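Local coordinates for protein HIRA (Homo sapiens, PDB 5YJE) that cooperates with ASF1A to promote replication-independent chromatin assembly and is required for the periodic repression of histone genes during the cell cycle, at residues A152-W157 with P193-S198; Q184-Q189 with A245-R250; T211-S216 with A284-S289; L115-T120 with S143-L148; M60-E65 with D104-A109. All blocks are in the same frame, centred on the assembly; numbering follows the deposited sequence.

Contact 1 of 5, residues A152-W157 with P193-S198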
# COMPACT_ATOMS: atom_id res chain seq x y z
N ALA B 152 5.00 17.51 11.20
CA ALA B 152 5.46 17.63 9.82
C ALA B 152 5.29 16.33 9.03
O ALA B 152 6.16 15.92 8.27
CB ALA B 152 6.91 18.12 9.78
N THR B 153 4.14 15.69 9.21
CA THR B 153 3.68 14.65 8.30
C THR B 153 2.61 15.20 7.38
O THR B 153 1.91 16.17 7.69
CB THR B 153 3.13 13.43 9.05
OG1 THR B 153 1.99 13.84 9.81
CG2 THR B 153 4.17 12.83 9.98
N LEU B 154 2.46 14.55 6.23
CA LEU B 154 1.58 15.01 5.17
C LEU B 154 0.70 13.83 4.78
O LEU B 154 1.20 12.71 4.61
CB LEU B 154 2.41 15.49 3.97
CG LEU B 154 1.72 16.16 2.77
CD1 LEU B 154 2.76 16.95 1.98
CD2 LEU B 154 1.01 15.20 1.84
N SER B 155 -0.60 14.08 4.65
CA SER B 155 -1.53 13.04 4.24
C SER B 155 -2.44 13.58 3.15
O SER B 155 -2.78 14.77 3.13
CB SER B 155 -2.39 12.53 5.39
OG SER B 155 -1.63 11.85 6.37
N VAL B 156 -2.81 12.70 2.23
CA VAL B 156 -3.75 13.04 1.18
C VAL B 156 -4.74 11.90 1.07
O VAL B 156 -4.36 10.73 1.00
CB VAL B 156 -3.08 13.31 -0.19
CG1 VAL B 156 -4.12 13.71 -1.23
CG2 VAL B 156 -1.99 14.38 -0.06
N TRP B 157 -6.02 12.25 1.07
CA TRP B 157 -7.08 11.28 0.89
C TRP B 157 -7.93 11.71 -0.29
O TRP B 157 -8.17 12.90 -0.50
CB TRP B 157 -7.95 11.16 2.14
CG TRP B 157 -7.24 10.65 3.34
CD1 TRP B 157 -7.02 9.35 3.68
CD2 TRP B 157 -6.69 11.45 4.39
NE1 TRP B 157 -6.34 9.28 4.88
CE2 TRP B 157 -6.13 10.55 5.34
CE3 TRP B 157 -6.61 12.82 4.63
CZ2 TRP B 157 -5.50 10.99 6.50
CZ3 TRP B 157 -5.99 13.26 5.79
CH2 TRP B 157 -5.45 12.35 6.71
N PRO B 193 0.91 16.16 -3.89
CA PRO B 193 1.46 17.34 -3.22
C PRO B 193 2.80 17.77 -3.81
O PRO B 193 3.68 16.95 -4.11
CB PRO B 193 1.61 16.89 -1.76
CG PRO B 193 1.81 15.40 -1.85
CD PRO B 193 1.18 14.92 -3.14
N VAL B 194 2.94 19.08 -3.96
CA VAL B 194 4.14 19.72 -4.47
C VAL B 194 4.58 20.78 -3.46
O VAL B 194 3.77 21.59 -3.00
CB VAL B 194 3.89 20.36 -5.85
CG1 VAL B 194 5.16 20.89 -6.43
CG2 VAL B 194 3.28 19.32 -6.78
N MET B 195 5.86 20.75 -3.11
CA MET B 195 6.52 21.68 -2.21
C MET B 195 7.55 22.46 -3.02
O MET B 195 8.54 21.89 -3.50
CB MET B 195 7.18 20.93 -1.05
CG MET B 195 6.27 19.90 -0.41
SD MET B 195 5.28 20.59 0.94
CE MET B 195 3.63 20.27 0.35
N ASN B 196 7.29 23.75 -3.21
CA ASN B 196 8.22 24.65 -3.88
C ASN B 196 9.01 25.40 -2.81
O ASN B 196 8.44 26.24 -2.08
CB ASN B 196 7.47 25.63 -4.79
CG ASN B 196 8.26 26.00 -6.02
OD1 ASN B 196 8.15 25.38 -7.03
ND2 ASN B 196 9.13 26.97 -5.89
N LEU B 197 10.30 25.07 -2.70
CA LEU B 197 11.21 25.63 -1.72
C LEU B 197 11.85 26.93 -2.22
O LEU B 197 11.95 27.19 -3.44
CB LEU B 197 12.32 24.63 -1.37
CG LEU B 197 11.93 23.23 -0.88
CD1 LEU B 197 13.16 22.45 -0.43
CD2 LEU B 197 10.93 23.31 0.25
N SER B 198 12.31 27.74 -1.27
CA SER B 198 12.88 29.04 -1.61
C SER B 198 14.21 28.92 -2.36
O SER B 198 14.57 29.84 -3.09
CB SER B 198 13.07 29.89 -0.35
OG SER B 198 14.10 29.35 0.47

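Contact 2 of 5, residues Q184-Q189 with A245-R250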
# COMPACT_ATOMS: atom_id res chain seq x y z
N GLN B 184 5.81 27.72 -1.58
CA GLN B 184 4.47 27.42 -2.08
C GLN B 184 4.18 25.94 -1.91
O GLN B 184 5.08 25.09 -1.93
CB GLN B 184 4.29 27.81 -3.56
CG GLN B 184 4.15 29.32 -3.80
CD GLN B 184 5.47 29.99 -4.17
OE1 GLN B 184 6.32 29.38 -4.84
NE2 GLN B 184 5.64 31.24 -3.76
N ILE B 185 2.89 25.64 -1.74
CA ILE B 185 2.37 24.30 -1.58
C ILE B 185 1.22 24.13 -2.56
O ILE B 185 0.23 24.87 -2.48
CB ILE B 185 1.89 24.02 -0.15
CG1 ILE B 185 3.09 23.93 0.80
CG2 ILE B 185 1.09 22.73 -0.11
CD1 ILE B 185 2.72 23.55 2.22
N LEU B 186 1.34 23.17 -3.47
CA LEU B 186 0.24 22.82 -4.36
C LEU B 186 -0.31 21.44 -4.03
O LEU B 186 0.43 20.51 -3.67
CB LEU B 186 0.67 22.79 -5.83
CG LEU B 186 1.45 23.87 -6.56
CD1 LEU B 186 1.67 23.39 -7.99
CD2 LEU B 186 0.70 25.19 -6.54
N LEU B 187 -1.60 21.29 -4.22
CA LEU B 187 -2.24 19.99 -4.29
C LEU B 187 -2.92 19.90 -5.65
O LEU B 187 -3.95 20.56 -5.88
CB LEU B 187 -3.24 19.81 -3.15
CG LEU B 187 -3.92 18.45 -3.12
CD1 LEU B 187 -2.87 17.31 -3.01
CD2 LEU B 187 -4.95 18.43 -1.98
N THR B 188 -2.35 19.10 -6.55
CA THR B 188 -2.84 19.08 -7.92
C THR B 188 -4.18 18.36 -8.02
O THR B 188 -4.66 17.71 -7.08
CB THR B 188 -1.82 18.42 -8.84
OG1 THR B 188 -1.88 16.99 -8.71
CG2 THR B 188 -0.42 18.92 -8.50
N GLN B 189 -4.80 18.47 -9.20
CA GLN B 189 -6.11 17.89 -9.48
C GLN B 189 -6.09 16.37 -9.46
O GLN B 189 -7.15 15.76 -9.56
CB GLN B 189 -6.63 18.41 -10.82
N ALA B 245 4.59 23.65 -15.46
CA ALA B 245 4.77 25.03 -15.87
C ALA B 245 4.65 25.97 -14.67
O ALA B 245 5.45 26.91 -14.53
CB ALA B 245 3.76 25.40 -16.95
N ILE B 246 3.68 25.73 -13.78
CA ILE B 246 3.54 26.60 -12.61
C ILE B 246 4.74 26.45 -11.68
O ILE B 246 5.33 27.45 -11.25
CB ILE B 246 2.20 26.33 -11.89
CG1 ILE B 246 1.03 26.94 -12.69
CG2 ILE B 246 2.21 26.90 -10.47
CD1 ILE B 246 -0.29 26.21 -12.54
N ILE B 247 5.13 25.21 -11.37
CA ILE B 247 6.22 24.96 -10.42
C ILE B 247 7.53 25.57 -10.90
O ILE B 247 8.29 26.12 -10.10
CB ILE B 247 6.38 23.45 -10.16
CG1 ILE B 247 5.22 22.88 -9.37
CG2 ILE B 247 7.66 23.15 -9.50
CD1 ILE B 247 4.15 22.36 -10.21
N GLN B 248 7.83 25.44 -12.18
CA GLN B 248 8.96 26.13 -12.76
C GLN B 248 8.58 27.57 -13.08
O GLN B 248 7.41 27.95 -13.10
CB GLN B 248 9.43 25.36 -13.99
CG GLN B 248 9.71 23.91 -13.65
CD GLN B 248 9.95 23.04 -14.86
OE1 GLN B 248 9.52 23.37 -15.96
NE2 GLN B 248 10.60 21.90 -14.65
N GLY B 249 9.58 28.41 -13.32
CA GLY B 249 9.25 29.80 -13.52
C GLY B 249 8.78 30.10 -14.93
O GLY B 249 8.84 31.25 -15.37
N ARG B 250 8.28 29.08 -15.63
CA ARG B 250 8.23 29.07 -17.10
C ARG B 250 6.78 29.06 -17.60
O ARG B 250 6.26 28.01 -18.00
CB ARG B 250 9.05 27.83 -17.65

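Contact 3 of 5, residues T211-S216 with A284-S289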
# COMPACT_ATOMS: atom_id res chain seq x y z
N THR B 211 7.42 8.14 -3.27
CA THR B 211 8.69 8.84 -3.19
C THR B 211 8.47 10.34 -3.23
O THR B 211 7.57 10.84 -3.92
CB THR B 211 9.64 8.46 -4.36
OG1 THR B 211 8.94 8.59 -5.60
CG2 THR B 211 10.19 7.05 -4.23
N TRP B 212 9.32 11.06 -2.52
CA TRP B 212 9.61 12.44 -2.87
C TRP B 212 10.47 12.47 -4.13
O TRP B 212 11.50 11.79 -4.21
CB TRP B 212 10.31 13.11 -1.72
CG TRP B 212 9.38 13.35 -0.59
CD1 TRP B 212 9.41 12.76 0.64
CD2 TRP B 212 8.25 14.23 -0.58
NE1 TRP B 212 8.38 13.23 1.42
CE2 TRP B 212 7.65 14.13 0.69
CE3 TRP B 212 7.68 15.10 -1.54
CZ2 TRP B 212 6.51 14.87 1.04
CZ3 TRP B 212 6.57 15.83 -1.19
CH2 TRP B 212 5.99 15.72 0.09
N ASN B 213 10.02 13.24 -5.12
CA ASN B 213 10.72 13.36 -6.39
C ASN B 213 11.04 14.82 -6.69
O ASN B 213 10.16 15.68 -6.61
CB ASN B 213 9.91 12.79 -7.55
CG ASN B 213 9.57 11.34 -7.34
OD1 ASN B 213 8.44 11.00 -7.00
ND2 ASN B 213 10.56 10.47 -7.49
N LEU B 214 12.28 15.07 -7.08
CA LEU B 214 12.73 16.38 -7.53
C LEU B 214 12.25 16.62 -8.96
O LEU B 214 12.76 16.00 -9.90
CB LEU B 214 14.25 16.47 -7.46
CG LEU B 214 14.81 17.83 -7.83
CD1 LEU B 214 14.49 18.86 -6.72
CD2 LEU B 214 16.31 17.71 -8.07
N VAL B 215 11.29 17.52 -9.13
CA VAL B 215 10.70 17.80 -10.43
C VAL B 215 11.10 19.16 -10.96
O VAL B 215 10.68 19.54 -12.05
CB VAL B 215 9.16 17.69 -10.39
CG1 VAL B 215 8.78 16.30 -9.97
CG2 VAL B 215 8.58 18.73 -9.41
N SER B 216 11.88 19.92 -10.20
CA SER B 216 12.31 21.24 -10.62
C SER B 216 13.41 21.71 -9.68
O SER B 216 13.42 21.37 -8.50
CB SER B 216 11.14 22.24 -10.62
OG SER B 216 11.63 23.56 -10.82
N ALA B 284 6.89 15.61 -15.78
CA ALA B 284 5.48 15.67 -16.12
C ALA B 284 4.78 14.36 -15.79
O ALA B 284 3.66 14.36 -15.27
CB ALA B 284 5.32 16.04 -17.60
N LEU B 285 5.44 13.23 -16.05
CA LEU B 285 4.91 11.92 -15.65
C LEU B 285 4.73 11.81 -14.13
O LEU B 285 3.68 11.38 -13.65
CB LEU B 285 5.83 10.83 -16.18
CG LEU B 285 5.52 9.38 -15.84
CD1 LEU B 285 4.21 8.96 -16.45
CD2 LEU B 285 6.63 8.52 -16.39
N THR B 286 5.76 12.19 -13.38
CA THR B 286 5.71 12.17 -11.92
C THR B 286 4.55 13.01 -11.37
O THR B 286 3.87 12.61 -10.42
CB THR B 286 7.04 12.69 -11.36
OG1 THR B 286 8.10 11.83 -11.77
CG2 THR B 286 7.01 12.74 -9.86
N LEU B 287 4.32 14.18 -11.96
CA LEU B 287 3.20 15.04 -11.62
C LEU B 287 1.88 14.50 -12.14
O LEU B 287 0.82 15.05 -11.79
CB LEU B 287 3.44 16.45 -12.17
CG LEU B 287 4.15 17.51 -11.32
CD1 LEU B 287 3.35 17.86 -10.07
CD2 LEU B 287 5.52 17.02 -10.92
N GLN B 288 1.90 13.46 -12.98
CA GLN B 288 0.70 12.96 -13.64
C GLN B 288 -0.04 14.09 -14.35
O GLN B 288 -1.27 14.17 -14.31
CB GLN B 288 -0.22 12.24 -12.66
CG GLN B 288 0.44 11.10 -11.90
CD GLN B 288 -0.50 10.45 -10.88
OE1 GLN B 288 -1.72 10.64 -10.92
NE2 GLN B 288 0.08 9.69 -9.95
N SER B 289 0.70 14.97 -15.01
CA SER B 289 0.14 16.10 -15.74
C SER B 289 0.11 15.74 -17.22
O SER B 289 1.11 15.88 -17.93
CB SER B 289 0.97 17.36 -15.48
OG SER B 289 0.74 18.33 -16.48

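Contact 4 of 5, residues L115-T120 with S143-L148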
# COMPACT_ATOMS: atom_id res chain seq x y z
N LEU B 115 -10.24 15.26 12.18
CA LEU B 115 -10.50 15.88 10.90
C LEU B 115 -11.83 15.36 10.38
O LEU B 115 -12.05 14.15 10.34
CB LEU B 115 -9.36 15.57 9.93
CG LEU B 115 -9.67 15.67 8.44
CD1 LEU B 115 -9.85 17.12 8.04
CD2 LEU B 115 -8.55 15.04 7.69
N SER B 116 -12.73 16.27 10.00
CA SER B 116 -14.05 15.88 9.49
C SER B 116 -14.25 16.43 8.09
O SER B 116 -13.79 17.52 7.76
CB SER B 116 -15.18 16.35 10.41
OG SER B 116 -15.07 15.76 11.70
N VAL B 117 -14.90 15.64 7.25
CA VAL B 117 -15.04 15.96 5.84
C VAL B 117 -16.53 15.95 5.49
O VAL B 117 -17.24 14.97 5.78
CB VAL B 117 -14.23 14.98 4.97
CG1 VAL B 117 -14.41 15.28 3.49
CG2 VAL B 117 -12.74 15.02 5.38
N PHE B 118 -16.99 17.04 4.88
CA PHE B 118 -18.39 17.31 4.56
C PHE B 118 -18.56 17.53 3.07
O PHE B 118 -17.67 18.06 2.38
CB PHE B 118 -18.90 18.54 5.33
CG PHE B 118 -18.91 18.35 6.80
CD1 PHE B 118 -17.81 18.70 7.56
CD2 PHE B 118 -20.00 17.76 7.42
CE1 PHE B 118 -17.81 18.49 8.94
CE2 PHE B 118 -20.00 17.53 8.78
CZ PHE B 118 -18.91 17.90 9.55
N SER B 119 -19.72 17.11 2.57
CA SER B 119 -20.04 17.28 1.16
C SER B 119 -20.29 18.76 0.84
O SER B 119 -20.36 19.62 1.72
CB SER B 119 -21.29 16.48 0.79
OG SER B 119 -22.47 17.14 1.22
N THR B 120 -20.45 19.01 -0.45
CA THR B 120 -20.64 20.38 -0.92
C THR B 120 -21.92 20.99 -0.37
O THR B 120 -21.97 22.20 -0.12
CB THR B 120 -20.60 20.40 -2.45
OG1 THR B 120 -21.10 21.65 -2.93
CG2 THR B 120 -21.41 19.23 -3.02
N SER B 143 -11.87 16.46 -4.78
CA SER B 143 -12.18 15.54 -3.69
C SER B 143 -10.94 15.11 -2.92
O SER B 143 -11.02 14.15 -2.14
CB SER B 143 -12.91 14.32 -4.24
OG SER B 143 -14.05 14.73 -4.98
N TYR B 144 -9.80 15.76 -3.14
CA TYR B 144 -8.58 15.45 -2.42
C TYR B 144 -8.43 16.37 -1.22
O TYR B 144 -8.55 17.60 -1.35
CB TYR B 144 -7.36 15.56 -3.35
CG TYR B 144 -7.34 14.51 -4.46
CD1 TYR B 144 -6.96 13.20 -4.20
CD2 TYR B 144 -7.70 14.85 -5.77
CE1 TYR B 144 -6.93 12.23 -5.24
CE2 TYR B 144 -7.70 13.89 -6.80
CZ TYR B 144 -7.31 12.59 -6.52
OH TYR B 144 -7.29 11.66 -7.55
N VAL B 145 -8.20 15.78 -0.06
CA VAL B 145 -7.99 16.50 1.19
C VAL B 145 -6.58 16.19 1.65
O VAL B 145 -6.19 15.02 1.73
CB VAL B 145 -9.02 16.11 2.27
CG1 VAL B 145 -8.70 16.82 3.59
CG2 VAL B 145 -10.43 16.46 1.80
N MET B 146 -5.83 17.24 1.95
CA MET B 146 -4.45 17.13 2.39
C MET B 146 -4.33 17.75 3.78
O MET B 146 -4.76 18.88 4.00
CB MET B 146 -3.51 17.82 1.40
CG MET B 146 -2.05 17.78 1.82
SD MET B 146 -0.86 18.39 0.58
CE MET B 146 -1.16 20.12 0.47
N ALA B 147 -3.75 17.01 4.71
CA ALA B 147 -3.48 17.50 6.05
C ALA B 147 -1.97 17.48 6.31
O ALA B 147 -1.32 16.45 6.12
CB ALA B 147 -4.22 16.66 7.09
N LEU B 148 -1.43 18.63 6.72
CA LEU B 148 -0.06 18.76 7.19
C LEU B 148 -0.10 18.95 8.71
O LEU B 148 -0.71 19.91 9.19
CB LEU B 148 0.66 19.94 6.53
CG LEU B 148 1.56 19.79 5.30
CD1 LEU B 148 0.78 19.54 4.02
CD2 LEU B 148 2.40 21.03 5.13

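Contact 5 of 5, residues M60-E65 with D104-A109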
# COMPACT_ATOMS: atom_id res chain seq x y z
N MET B 60 -16.57 30.71 -2.16
CA MET B 60 -17.10 29.95 -1.04
C MET B 60 -16.50 30.49 0.25
O MET B 60 -15.28 30.58 0.38
CB MET B 60 -16.77 28.46 -1.20
CG MET B 60 -17.52 27.52 -0.29
SD MET B 60 -17.12 25.82 -0.75
CE MET B 60 -17.49 25.88 -2.50
N TYR B 61 -17.37 30.87 1.18
CA TYR B 61 -16.95 31.37 2.49
C TYR B 61 -17.36 30.37 3.56
O TYR B 61 -18.42 29.74 3.46
CB TYR B 61 -17.57 32.75 2.78
N ILE B 62 -16.52 30.22 4.57
CA ILE B 62 -16.74 29.27 5.66
C ILE B 62 -16.70 30.06 6.95
O ILE B 62 -15.77 30.82 7.19
CB ILE B 62 -15.65 28.18 5.66
CG1 ILE B 62 -15.96 27.09 4.62
CG2 ILE B 62 -15.42 27.63 7.07
CD1 ILE B 62 -17.18 26.24 4.99
N GLU B 63 -17.71 29.88 7.79
CA GLU B 63 -17.75 30.52 9.10
C GLU B 63 -17.75 29.46 10.19
O GLU B 63 -18.36 28.40 10.03
CB GLU B 63 -18.97 31.43 9.26
N VAL B 64 -17.07 29.76 11.28
CA VAL B 64 -16.91 28.85 12.40
C VAL B 64 -17.18 29.63 13.67
O VAL B 64 -16.61 30.71 13.86
CB VAL B 64 -15.50 28.24 12.44
CG1 VAL B 64 -15.28 27.61 13.81
CG2 VAL B 64 -15.31 27.25 11.31
N GLU B 65 -18.04 29.10 14.53
CA GLU B 65 -18.25 29.70 15.84
C GLU B 65 -18.12 28.58 16.87
O GLU B 65 -18.85 27.59 16.81
CB GLU B 65 -19.60 30.43 15.92
N ASP B 104 -16.03 20.51 -4.18
CA ASP B 104 -16.58 19.20 -3.86
C ASP B 104 -16.70 18.95 -2.38
O ASP B 104 -17.65 18.29 -1.96
CB ASP B 104 -15.70 18.10 -4.46
CG ASP B 104 -15.80 18.05 -5.96
OD1 ASP B 104 -16.82 18.52 -6.50
OD2 ASP B 104 -14.85 17.55 -6.58
N VAL B 105 -15.77 19.43 -1.56
CA VAL B 105 -15.77 19.11 -0.15
C VAL B 105 -15.49 20.36 0.66
O VAL B 105 -14.99 21.36 0.17
CB VAL B 105 -14.74 18.02 0.23
CG1 VAL B 105 -14.75 16.87 -0.76
CG2 VAL B 105 -13.38 18.62 0.36
N VAL B 106 -15.85 20.28 1.93
CA VAL B 106 -15.42 21.22 2.95
C VAL B 106 -14.90 20.36 4.08
O VAL B 106 -15.57 19.41 4.49
CB VAL B 106 -16.58 22.12 3.45
CG1 VAL B 106 -16.17 22.88 4.69
CG2 VAL B 106 -17.05 23.06 2.36
N CYS B 107 -13.73 20.66 4.59
CA CYS B 107 -13.24 19.87 5.70
C CYS B 107 -12.76 20.78 6.80
O CYS B 107 -12.38 21.93 6.55
CB CYS B 107 -12.12 18.91 5.26
SG CYS B 107 -10.91 19.76 4.34
N VAL B 108 -12.81 20.27 8.02
CA VAL B 108 -12.44 21.04 9.20
C VAL B 108 -11.51 20.18 10.04
O VAL B 108 -11.69 18.95 10.12
CB VAL B 108 -13.66 21.51 10.04
CG1 VAL B 108 -14.48 22.56 9.29
CG2 VAL B 108 -14.51 20.35 10.44
N ALA B 109 -10.53 20.82 10.65
CA ALA B 109 -9.70 20.15 11.64
C ALA B 109 -9.96 20.78 12.99
O ALA B 109 -10.03 22.02 13.12
CB ALA B 109 -8.21 20.22 11.26

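Contact 1 of 5, residues A152-W157 with P193-S198
Backbone hydrogen bonds between Leu154 and Glu169, and of Val156 with Val165 and Val166, hold these two residues in an antiparallel four-stranded sheet and set their side chains against Pro193 and Met195 of the next one. Each sheet is a meander, consistent with a beta-propeller-like architecture in this C-terminal part of HIRA. No hydrogen bond spans the two segments: the axes of strands 153-157 and 193-196 come within 9.9 Å at an angle of 143°, and hydrocarbon fills the interval. Leu154 stands at the middle, its CG swung away from the backbone N (chi1 -174°), a torsion that carries both methyls across. One of them, CD2, rests on the proline ring, 3.8 Å from Pro193 CG. Val156 approaches the same ring less closely, with CG2 4.3 Å from Pro193 CG. Met146 of strand 144-149 also packs on Leu154, Val156 and Pro193, and Phe205 touches the proline as well. At the far end of the patch the methionine chain bends at chi2 and chi3, and its terminal methyl meets the other leucine branch end to end, Leu154 CD1 lying 3.8 Å from Met195 CE.

Contact 2 of 5, residues Q184-Q189 with A245-R250
Leu186 and Ile247 set their side chains askew to one another, neither end to end nor alongside, where the outer strand 184-187 of a four-stranded antiparallel, propeller-like blade meets the short helix 243-247. The helix packs on this strand at a site that is only partly buried. Leu186 turns its CB toward the helix. With chi1 near -49° and an extended chi2, it advances a single methyl, CD1. Ile247 presents its flank: its CB does not aim at the strand, and only the longer branch bends round to it, through a chi2 of 92° that lies well off a staggered position. Thus Leu186 CD1 sits 3.5 Å from Ile247 CD1, a tight fit, and 3.8 Å from Ile247 CG1. Ile247 also packs on Val194 and Asn196 of the adjoining strand and on Ser216. Ile185 and Leu187 pack on Met146 of the preceding blade, so strand 184-187 is flanked by a helix and by another sheet. Toward solvent lies Ile246, one helix position earlier, whose shorter branch makes a looser touch: Ile246 CG2 is 4.3 Å from Leu186 CD1.

Contact 3 of 5, residues T211-S216 with A284-S289
Val215, which touches Leu287, forms a classic beta bulge with Ser216: both residues face Ala202 on the neighbouring strand of the propeller-like sheet. Its partner segment is irregular too, for helix 266-286 finishes in a Schellman motif, with Gln288 at positive phi. Two backbone bonds close that turn, Gln288 N to Leu285 O at 2.8 Å and Ser289 N to Ala284 O at 3.0 Å, and Ser289 then serves as N-cap of helix 290-307. The contact is therefore a bulged strand, outermost in its own chain's sheet, laid against a helix terminus, two interruptions of regular structure that pack closely. Val215 and Leu287 cross obliquely. With chi1 at -60°, Val215 places CG2 in the crowded position between its own N and carbonyl carbon, and all three side-chain carbons then gather round one leucine methyl: Leu287 CD2 is 3.7 Å from Val215 CB and 3.8 Å from Val215 CG2. Thr286 uses its methyl rather than its hydroxyl toward the strand, CG2 lying over the stem of Asn213 and 3.7 Å from Asn213 CB. The hydroxyl is occupied elsewhere, bonded to Ala282 O and to Ser127 OG of the third subunit. Trp212 and Asn213 also pair in an antiparallel ladder with a strand of that subunit, so the sheet continues across the interface of the trimer, the form in which the HIRA subunit is active in its chaperone complex. Within the contact the nearest approach of carbons joins Val215 CG1 to Leu287 CD2, at 3.5 Å.

Contact 4 of 5, residues L115-T120 with S143-L148
Val145 divides its two methyls between Leu115 and Val117, one for each. Its CG1 faces the leucine, 4.5 Å from Leu115 CD2, while its CG2 faces the other valine, also 4.5 Å from Val117 CG1. Val145 has CG1 directed away from its backbone N (chi1 176°), and the branch point consequently spreads along the opposing strand instead of thrusting at a single residue. Ala147 extends the patch more loosely, the methyl of Ala147 CB being 4.7 Å from Leu115 CD2. The CA atoms match in reversed order, Leu115 with Ala147 at 8.7 Å and Val117 with Val145 at 8.5 Å, a spacing that belongs to facing sheets and not to hydrogen-bonded neighbours.

In the next shell, Trp157 packs on Leu115, Val159 on Val117, and Ile135 and Leu138 on Ala147, extending the apolar layer. Backbone bonds of Leu115 with Ile129 and of Val117 with Leu125 keep the first strand in place. Farther out, Met146 turns to the other face of its sheet, toward Ile185 and Leu187, and Ser119 OG is bonded to Glu315 of the second subunit. No hydrogen bond joins these two segments, although a weak one links Ser143 OG to Asp104 OD2 between the same two sheets. Such apolar packing of branched aliphatic residues between successive antiparallel meanders is consistent with neighbouring blades of a beta-propeller.

Contact 5 of 5, residues M60-E65 with D104-A109
Ile62 and Val106 meet end on, from the first and second of the four-stranded antiparallel sheets in this part of HIRA. Ile62 bends twice, with chi1 at -81° and chi2 at -69°, so its longer branch folds back and delivers the terminal methyl CD1 across the gap. Val106 receives it with both branches: Ile62 CD1 is 3.5 Å from Val106 CG1, a close fit, and 4.1 Å from Val106 CG2. The valine has CG1 turned away from its own backbone N, which leaves CG2 beside that N and directed at the third participant, Met60. Met60 is extended through its first two torsions and bends only at chi3 (-53°). That shape brings the thioether sulfur across the valine at an angle, where Met60 SD stands 4.2 Å from Val106 CG2.

Val106 thus receives two residues of the same strand face. Around them, Ile62 also packs on Leu79, Cys81 and Ala99, and Val108 on Leu79, Ile96 and Ala99, so strands 74-83 and 96-101 contribute to the same interior. This is packing between two successive meanders, consistent with the way neighbouring blades of a beta-propeller lie against each other. Of the three residues that touch, all are buried, and neither a hydrogen bond nor a charged pair links the segments. The chemistry implies that the two sheets are held here by dispersion forces and the exclusion of water, with the sulfur acting as one more apolar surface and the geometry set by shape rather than by directional bonds.

How the contacts relate
From the N terminus, contact 5 closes the first loop, bringing 60-65 to 104-109 and the first sheet to the second. Contact 4 follows in series and joins that second sheet to the third; strands 105-110 and 114-119 pair directly, so the centres of contacts 4 and 5 lie about 9 Å apart. Contact 1 opens just after contact 4 has closed and ties the third sheet to the fourth. The mode then changes: contact 2 opens before contact 1 closes, and contact 3 before contact 2 does, so each crosses its predecessor, while contacts 1 and 3 are in series. None nests. Contacts 2 and 3 tie the fourth sheet to helix 243-247 and to the end of helix 266-286.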